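Local coordinates for CobC (Shigella flexneri 2a, PDB 6NRU), which probably hydrolyses the phosphate from adenosylcobalamin 5'-phosphate and alpha-ribazole 5'-phosphate in the assembly of the nucleotide loop of vitamin B12, at residues M4-I9 and S157-R162; R162-P167 and K189-R194. All coordinates share one frame; numbering follows the deposited sequence.

Contact 1 of 2, residues M4-I9 and S157-R162. With EDO (1,2-ethanediol), chain Q.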
HETATM    1  N   MSE A   4      14.873  11.348   6.630  1.00 57.51           N
HETATM    2  CA  MSE A   4      13.607  10.828   7.128  1.00 56.06           C
HETATM    3  C   MSE A   4      13.509   9.322   6.921  1.00 51.66           C
HETATM    4  O   MSE A   4      14.239   8.748   6.115  1.00 51.87           O
HETATM    5  CB  MSE A   4      12.435  11.520   6.435  1.00 58.76           C
HETATM    6  CG  MSE A   4      12.395  11.303   4.932  1.00 60.76           C
HETATM    7 SE   MSE A   4      10.772  11.996   4.102  0.83 61.38          SE
HETATM    8  CE  MSE A   4      10.888  13.841   4.705  1.00 63.41           C
ATOM      9  N   ARG A   5      12.598   8.686   7.656  1.00 48.42           N
ATOM     10  CA  ARG A   5      12.324   7.265   7.493  1.00 46.29           C
ATOM     11  C   ARG A   5      10.833   7.052   7.289  1.00 44.01           C
ATOM     12  O   ARG A   5      10.016   7.551   8.070  1.00 43.14           O
ATOM     13  CB  ARG A   5      12.793   6.453   8.699  1.00 45.81           C
ATOM     14  CG  ARG A   5      12.275   5.027   8.677  1.00 43.23           C
ATOM     15  CD  ARG A   5      12.858   4.208   9.797  1.00 44.91           C
ATOM     16  NE  ARG A   5      14.204   3.740   9.493  1.00 48.86           N
ATOM     17  CZ  ARG A   5      14.719   2.614   9.971  1.00 52.37           C
ATOM     18  NH1 ARG A   5      15.956   2.257   9.649  1.00 54.00           N
ATOM     19  NH2 ARG A   5      13.994   1.845  10.773  1.00 53.22           N
ATOM     20  N   LEU A   6      10.485   6.304   6.247  1.00 42.53           N
ATOM     21  CA  LEU A   6       9.106   5.918   5.979  1.00 39.59           C
ATOM     22  C   LEU A   6       8.881   4.514   6.520  1.00 40.00           C
ATOM     23  O   LEU A   6       9.547   3.566   6.091  1.00 41.35           O
ATOM     24  CB  LEU A   6       8.805   5.972   4.482  1.00 37.79           C
ATOM     25  CG  LEU A   6       9.345   7.204   3.751  1.00 35.90           C
ATOM     26  CD1 LEU A   6       9.056   7.113   2.266  1.00 35.41           C
ATOM     27  CD2 LEU A   6       8.752   8.476   4.341  1.00 37.72           C
ATOM     28  N   TRP A   7       7.964   4.386   7.471  1.00 40.11           N
ATOM     29  CA  TRP A   7       7.554   3.083   7.974  1.00 41.40           C
ATOM     30  C   TRP A   7       6.347   2.628   7.166  1.00 42.31           C
ATOM     31  O   TRP A   7       5.294   3.273   7.201  1.00 43.96           O
ATOM     32  CB  TRP A   7       7.227   3.152   9.465  1.00 42.00           C
ATOM     33  CG  TRP A   7       8.354   3.690  10.303  1.00 44.38           C
ATOM     34  CD1 TRP A   7       8.745   4.994  10.414  1.00 45.12           C
ATOM     35  CD2 TRP A   7       9.238   2.935  11.144  1.00 47.45           C
ATOM     36  NE1 TRP A   7       9.813   5.097  11.271  1.00 47.80           N
ATOM     37  CE2 TRP A   7      10.134   3.848  11.734  1.00 49.05           C
ATOM     38  CE3 TRP A   7       9.356   1.576  11.454  1.00 47.83           C
ATOM     39  CZ2 TRP A   7      11.139   3.444  12.616  1.00 50.56           C
ATOM     40  CZ3 TRP A   7      10.352   1.180  12.331  1.00 48.80           C
ATOM     41  CH2 TRP A   7      11.230   2.110  12.900  1.00 50.14           C
ATOM     42  N   LEU A   8       6.505   1.536   6.426  1.00 41.97           N
ATOM     43  CA  LEU A   8       5.490   1.074   5.490  1.00 40.16           C
ATOM     44  C   LEU A   8       4.697  -0.069   6.106  1.00 40.84           C
ATOM     45  O   LEU A   8       5.277  -1.045   6.594  1.00 42.40           O
ATOM     46  CB  LEU A   8       6.136   0.623   4.178  1.00 38.68           C
ATOM     47  CG  LEU A   8       7.190   1.577   3.611  1.00 37.49           C
ATOM     48  CD1 LEU A   8       7.789   1.037   2.323  1.00 36.40           C
ATOM     49  CD2 LEU A   8       6.594   2.961   3.386  1.00 36.43           C
ATOM     50  N   ILE A   9       3.372   0.054   6.081  1.00 41.47           N
ATOM     51  CA  ILE A   9       2.469  -0.990   6.553  1.00 42.05           C
ATOM     52  C   ILE A   9       1.378  -1.179   5.509  1.00 41.66           C
ATOM     53  O   ILE A   9       0.670  -0.225   5.166  1.00 41.07           O
ATOM     54  CB  ILE A   9       1.846  -0.650   7.917  1.00 42.84           C
ATOM     55  CG1 ILE A   9       2.885  -0.778   9.031  1.00 45.29           C
ATOM     56  CG2 ILE A   9       0.648  -1.552   8.195  1.00 42.36           C
ATOM     57  CD1 ILE A   9       2.297  -0.640  10.421  1.00 48.50           C
ATOM     58  N   SER A 157       4.833  -1.432  -2.821  1.00 29.70           N
ATOM     59  CA  SER A 157       5.873  -2.108  -3.593  1.00 30.11           C
ATOM     60  C   SER A 157       6.429  -1.197  -4.676  1.00 30.15           C
ATOM     61  O   SER A 157       7.643  -1.169  -4.913  1.00 29.49           O
ATOM     62  CB  SER A 157       5.320  -3.386  -4.213  1.00 32.11           C
ATOM     63  OG  SER A 157       4.429  -3.077  -5.265  1.00 35.04           O
ATOM     64  N   LEU A 158       5.552  -0.447  -5.350  1.00 31.34           N
ATOM     65  CA  LEU A 158       6.009   0.502  -6.358  1.00 32.58           C
ATOM     66  C   LEU A 158       6.709   1.696  -5.723  1.00 34.43           C
ATOM     67  O   LEU A 158       7.624   2.271  -6.326  1.00 34.69           O
ATOM     68  CB  LEU A 158       4.832   0.967  -7.212  1.00 32.81           C
ATOM     69  CG  LEU A 158       5.164   1.983  -8.302  1.00 33.08           C
ATOM     70  CD1 LEU A 158       6.228   1.424  -9.223  1.00 33.31           C
ATOM     71  CD2 LEU A 158       3.915   2.353  -9.079  1.00 34.23           C
ATOM     72  N   LEU A 159       6.296   2.083  -4.515  1.00 37.14           N
ATOM     73  CA  LEU A 159       6.992   3.154  -3.812  1.00 38.92           C
ATOM     74  C   LEU A 159       8.440   2.770  -3.550  1.00 39.97           C
ATOM     75  O   LEU A 159       9.359   3.555  -3.806  1.00 42.17           O
ATOM     76  CB  LEU A 159       6.273   3.481  -2.503  1.00 38.36           C
ATOM     77  CG  LEU A 159       6.874   4.624  -1.684  1.00 38.00           C
ATOM     78  CD1 LEU A 159       6.537   5.960  -2.312  1.00 38.97           C
ATOM     79  CD2 LEU A 159       6.389   4.571  -0.248  1.00 38.47           C
ATOM     80  N   ILE A 160       8.661   1.553  -3.047  1.00 35.59           N
ATOM     81  CA  ILE A 160      10.021   1.077  -2.819  1.00 34.68           C
ATOM     82  C   ILE A 160      10.819   1.117  -4.115  1.00 34.19           C
ATOM     83  O   ILE A 160      11.927   1.661  -4.164  1.00 34.77           O
ATOM     84  CB  ILE A 160      10.005  -0.340  -2.217  1.00 34.53           C
ATOM     85  CG1 ILE A 160       9.317  -0.340  -0.853  1.00 34.58           C
ATOM     86  CG2 ILE A 160      11.422  -0.879  -2.093  1.00 33.55           C
ATOM     87  CD1 ILE A 160       9.127  -1.726  -0.273  1.00 33.08           C
ATOM     88  N   ALA A 161      10.252   0.559  -5.190  1.00 33.56           N
ATOM     89  CA  ALA A 161      10.989   0.437  -6.445  1.00 30.10           C
ATOM     90  C   ALA A 161      11.376   1.798  -7.007  1.00 36.25           C
ATOM     91  O   ALA A 161      12.512   1.990  -7.454  1.00 39.91           O
ATOM     92  CB  ALA A 161      10.165  -0.348  -7.467  1.00 30.24           C
ATOM     93  N   ARG A 162      10.452   2.760  -6.993  1.00 34.94           N
ATOM     94  CA  ARG A 162      10.763   4.063  -7.573  1.00 36.43           C
ATOM     95  C   ARG A 162      11.726   4.859  -6.700  1.00 39.33           C
ATOM     96  O   ARG A 162      12.549   5.622  -7.225  1.00 40.59           O
ATOM     97  CB  ARG A 162       9.479   4.856  -7.810  1.00 34.22           C
ATOM     98  CG  ARG A 162       8.561   4.253  -8.856  1.00 34.43           C
ATOM     99  CD  ARG A 162       9.279   4.069 -10.181  1.00 37.31           C
ATOM    100  NE  ARG A 162       9.570   5.337 -10.842  1.00 41.57           N
ATOM    101  CZ  ARG A 162      10.795   5.785 -11.105  1.00 43.82           C
ATOM    102  NH1 ARG A 162      11.857   5.069 -10.755  1.00 43.32           N
ATOM    103  NH2 ARG A 162      10.959   6.953 -11.713  1.00 45.76           N
TER
HETATM  104  C1  EDO Q 305      14.756   7.953 -11.630  1.00 41.14           C
HETATM  105  O1  EDO Q 305      13.986   7.366 -10.574  1.00 40.91           O
HETATM  106  C2  EDO Q 305      13.851   8.303 -12.806  1.00 41.37           C
HETATM  107  O2  EDO Q 305      13.448   7.104 -13.482  1.00 40.85           O
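L8 turns its CG away from its own carbonyl carbon and beside its backbone N (chi1 -46°), while L159 on the facing helix has CG anti to the backbone N (chi1 -178°); the two leucines thereby meet through their CD2 methyls, L8 CD2 lying 4.0 Å from L159 CD2. The other branch of L8 takes a different partner. L8 CD1 rests 3.8 Å from I160 CG1 and 4.0 Å from I160 CD1, so that the fork of L8 is shared between two consecutive helical residues. The first side-chain bond of I160 does not point straight at the strand, but its extended CG1-CD1 arm brings both atoms against L8. L6, two residues earlier on the same face of the strand, adds a looser touch, L6 CD1 to L159 CD2 at 4.5 Å. Everything that meets here is buried aliphatic carbon, and the strand and helix segments run roughly antiparallel at 147° with their axes 10.8 Å apart, a helix packed against the sheet, with the ends of leucine and isoleucine side chains from both meeting between them. The packing belongs to the core of the histidine phosphatase fold, on the strand that leads to the probable phosphohistidine H11. Around it, strand 5-10 lies between strands 146-151 and 181-187; L159 also packs on F134 and I135 of helix 124-136, and I160 reaches L193 and L196 of the edge strand 190-198.

Contact 2 of 2, residues R162-P167 and K189-R194. With EDO (1,2-ethanediol), chain Q.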
ATOM      1  N   ARG A 162      10.452   2.760  -6.993  1.00 34.94           N
ATOM      2  CA  ARG A 162      10.763   4.063  -7.573  1.00 36.43           C
ATOM      3  C   ARG A 162      11.726   4.859  -6.700  1.00 39.33           C
ATOM      4  O   ARG A 162      12.549   5.622  -7.225  1.00 40.59           O
ATOM      5  CB  ARG A 162       9.479   4.856  -7.810  1.00 34.22           C
ATOM      6  CG  ARG A 162       8.561   4.253  -8.856  1.00 34.43           C
ATOM      7  CD  ARG A 162       9.279   4.069 -10.181  1.00 37.31           C
ATOM      8  NE  ARG A 162       9.570   5.337 -10.842  1.00 41.57           N
ATOM      9  CZ  ARG A 162      10.795   5.785 -11.105  1.00 43.82           C
ATOM     10  NH1 ARG A 162      11.857   5.069 -10.755  1.00 43.32           N
ATOM     11  NH2 ARG A 162      10.959   6.953 -11.713  1.00 45.76           N
ATOM     12  N   LEU A 163      11.649   4.692  -5.376  1.00 38.78           N
ATOM     13  CA  LEU A 163      12.515   5.454  -4.482  1.00 40.12           C
ATOM     14  C   LEU A 163      13.980   5.079  -4.671  1.00 42.05           C
ATOM     15  O   LEU A 163      14.857   5.948  -4.617  1.00 43.21           O
ATOM     16  CB  LEU A 163      12.095   5.241  -3.030  1.00 39.15           C
ATOM     17  CG  LEU A 163      10.907   6.066  -2.537  1.00 40.17           C
ATOM     18  CD1 LEU A 163      10.523   5.660  -1.121  1.00 32.70           C
ATOM     19  CD2 LEU A 163      11.211   7.553  -2.610  1.00 41.77           C
ATOM     20  N   ILE A 164      14.269   3.798  -4.893  1.00 43.12           N
ATOM     21  CA  ILE A 164      15.654   3.363  -5.034  1.00 45.49           C
ATOM     22  C   ILE A 164      16.069   3.440  -6.501  1.00 51.57           C
ATOM     23  O   ILE A 164      17.137   2.948  -6.882  1.00 54.21           O
ATOM     24  CB  ILE A 164      15.861   1.953  -4.448  1.00 41.78           C
ATOM     25  CG1 ILE A 164      15.162   0.886  -5.283  1.00 41.29           C
ATOM     26  CG2 ILE A 164      15.322   1.884  -3.036  1.00 39.77           C
ATOM     27  CD1 ILE A 164      15.300  -0.509  -4.697  1.00 40.78           C
ATOM     28  N   GLY A 165      15.237   4.071  -7.329  1.00 54.78           N
ATOM     29  CA  GLY A 165      15.632   4.416  -8.679  1.00 55.63           C
ATOM     30  C   GLY A 165      15.403   3.357  -9.729  1.00 56.14           C
ATOM     31  O   GLY A 165      16.118   3.337 -10.739  1.00 58.56           O
HETATM   32  N   MSE A 166      14.432   2.474  -9.532  1.00 50.55           N
HETATM   33  CA  MSE A 166      14.120   1.459 -10.531  1.00 47.90           C
HETATM   34  C   MSE A 166      12.837   1.783 -11.294  1.00 45.41           C
HETATM   35  O   MSE A 166      11.989   2.518 -10.793  1.00 45.70           O
HETATM   36  CB  MSE A 166      13.993   0.073  -9.885  1.00 46.30           C
HETATM   37  CG  MSE A 166      15.070  -0.296  -8.895  1.00 44.84           C
HETATM   38 SE   MSE A 166      14.599  -1.895  -7.879  0.39 42.35          SE
HETATM   39  CE  MSE A 166      15.009  -3.247  -9.198  1.00 42.53           C
ATOM     40  N   PRO A 167      12.699   1.235 -12.503  1.00 43.28           N
ATOM     41  CA  PRO A 167      11.468   1.452 -13.271  1.00 43.38           C
ATOM     42  C   PRO A 167      10.257   0.869 -12.563  1.00 43.30           C
ATOM     43  O   PRO A 167      10.363   0.036 -11.659  1.00 41.57           O
ATOM     44  CB  PRO A 167      11.739   0.729 -14.598  1.00 42.99           C
ATOM     45  CG  PRO A 167      12.826  -0.242 -14.293  1.00 42.69           C
ATOM     46  CD  PRO A 167      13.676   0.431 -13.258  1.00 42.54           C
ATOM     47  N   LYS A 189      17.329  12.696  -0.994  1.00 58.21           N
ATOM     48  CA  LYS A 189      16.606  11.935  -2.007  1.00 58.54           C
ATOM     49  C   LYS A 189      17.341  10.668  -2.423  1.00 55.75           C
ATOM     50  O   LYS A 189      17.033  10.083  -3.465  1.00 55.65           O
ATOM     51  CB  LYS A 189      16.283  12.806  -3.225  1.00 63.49           C
ATOM     52  CG  LYS A 189      15.404  14.002  -2.866  1.00 68.86           C
ATOM     53  CD  LYS A 189      15.589  15.175  -3.818  1.00 72.34           C
ATOM     54  CE  LYS A 189      14.255  15.629  -4.388  1.00 73.14           C
ATOM     55  NZ  LYS A 189      13.535  16.535  -3.448  1.00 75.26           N
ATOM     56  N   PHE A 190      18.304  10.228  -1.616  1.00 51.82           N
ATOM     57  CA  PHE A 190      18.904   8.908  -1.765  1.00 48.40           C
ATOM     58  C   PHE A 190      18.188   7.954  -0.820  1.00 46.72           C
ATOM     59  O   PHE A 190      18.248   8.123   0.403  1.00 47.56           O
ATOM     60  CB  PHE A 190      20.403   8.940  -1.467  1.00 48.68           C
ATOM     61  CG  PHE A 190      21.098   7.631  -1.722  1.00 46.87           C
ATOM     62  CD1 PHE A 190      21.163   6.657  -0.735  1.00 46.09           C
ATOM     63  CD2 PHE A 190      21.685   7.370  -2.950  1.00 45.86           C
ATOM     64  CE1 PHE A 190      21.799   5.449  -0.969  1.00 45.02           C
ATOM     65  CE2 PHE A 190      22.323   6.168  -3.191  1.00 44.59           C
ATOM     66  CZ  PHE A 190      22.380   5.205  -2.198  1.00 44.40           C
ATOM     67  N   ALA A 191      17.515   6.957  -1.383  1.00 43.96           N
ATOM     68  CA  ALA A 191      16.698   6.032  -0.612  1.00 42.84           C
ATOM     69  C   ALA A 191      17.483   4.771  -0.280  1.00 41.70           C
ATOM     70  O   ALA A 191      18.156   4.198  -1.140  1.00 40.69           O
ATOM     71  CB  ALA A 191      15.423   5.666  -1.375  1.00 42.19           C
ATOM     72  N   THR A 192      17.388   4.342   0.976  1.00 42.27           N
ATOM     73  CA  THR A 192      18.008   3.108   1.444  1.00 41.56           C
ATOM     74  C   THR A 192      16.924   2.225   2.047  1.00 39.42           C
ATOM     75  O   THR A 192      16.288   2.604   3.035  1.00 39.23           O
ATOM     76  CB  THR A 192      19.108   3.389   2.474  1.00 43.25           C
ATOM     77  OG1 THR A 192      20.028   4.355   1.950  1.00 45.30           O
ATOM     78  CG2 THR A 192      19.865   2.114   2.803  1.00 42.33           C
ATOM     79  N   LEU A 193      16.707   1.060   1.447  1.00 38.22           N
ATOM     80  CA  LEU A 193      15.766   0.090   1.990  1.00 36.96           C
ATOM     81  C   LEU A 193      16.429  -0.636   3.152  1.00 39.41           C
ATOM     82  O   LEU A 193      17.447  -1.312   2.967  1.00 40.86           O
ATOM     83  CB  LEU A 193      15.325  -0.891   0.905  1.00 33.79           C
ATOM     84  CG  LEU A 193      14.285  -1.940   1.312  1.00 33.48           C
ATOM     85  CD1 LEU A 193      12.947  -1.294   1.644  1.00 30.35           C
ATOM     86  CD2 LEU A 193      14.126  -2.996   0.226  1.00 34.10           C
ATOM     87  N   ARG A 194      15.863  -0.491   4.348  1.00 41.15           N
ATOM     88  CA  ARG A 194      16.478  -1.005   5.568  1.00 44.25           C
ATOM     89  C   ARG A 194      15.776  -2.222   6.149  1.00 41.16           C
ATOM     90  O   ARG A 194      16.442  -3.107   6.687  1.00 40.92           O
ATOM     91  CB  ARG A 194      16.535   0.096   6.632  1.00 48.89           C
ATOM     92  CG  ARG A 194      17.498   1.227   6.306  1.00 53.61           C
ATOM     93  CD  ARG A 194      18.928   0.851   6.656  1.00 59.27           C
ATOM     94  NE  ARG A 194      19.012   0.187   7.954  1.00 64.49           N
ATOM     95  CZ  ARG A 194      20.125   0.091   8.674  1.00 69.73           C
ATOM     96  NH1 ARG A 194      21.258   0.617   8.225  1.00 72.14           N
ATOM     97  NH2 ARG A 194      20.109  -0.532   9.845  1.00 71.24           N
TER
HETATM   98  C1  EDO Q 305      14.756   7.953 -11.630  1.00 41.14           C
HETATM   99  O1  EDO Q 305      13.986   7.366 -10.574  1.00 40.91           O
HETATM  100  C2  EDO Q 305      13.851   8.303 -12.806  1.00 41.37           C
HETATM  101  O2  EDO Q 305      13.448   7.104 -13.482  1.00 40.85           O
HETATM  102  O   HOH W   1      17.723   6.953  -4.107  1.00 22.16           O
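Apolar contact between L163, I164 and A191 joins the end of helix 153-163 to the edge strand. The A191 methyl points at the helix end and meets both residues, its CB lying 3.7 Å from L163 CB and 4.1 Å from I164 CG2. I164 holds CG2 beside its backbone N and CG1 between N and the carbonyl carbon (chi1 69°), which leaves the CG2 branch to face A191. The same methyl abuts the backbone, with A191 CB 3.3 Å from L163 O.

The polar link across the gap runs through one water. It accepts from A191 N at 2.7 Å and donates to L163 O and, at longer range, to K189 O, bridging the two backbones where they do not bond directly.

Further hydrogen bonds shape the helix end itself. G165, with positive phi (87°), is the C' residue of a Schellman motif, in which G165 N bonds R162 O and M166 N reaches A161 O, probably as a hydrogen bond. R162 curls back over this turn: its NH1 donates to M166 O at 2.6 Å, from above the carbonyl plane, and also to O1 of a 1,2-ethanediol at 3.1 Å, a molecule probably carried over from crystallisation.

The contact lies at the surface, away from the probable catalytic residues H11 and E84. L163 also packs on I184 and I186 of strand 181-187 and on I135 of helix 124-136, while backbone hydrogen bonds of T192 with D185 and of R194 with A183 hold strand 190-198 against its neighbour 181-187.

How the contacts relate
From the N terminus, the chain lays down strand 5-10 and then passes through much of the fold before helix 153-163 returns to it, so contact 1 closes a long loop with 147 residues between its segments. Contact 2 opens at R162, the residue the two share, and closes a short loop of 21 intervening residues when strand 190-198 comes back to the helix end. The loops follow in series and do not cross. Together they fix one helix to a central strand and to the edge strand of the same sheet. The two sites also touch directly, through L6 with L163 and I160 with L193.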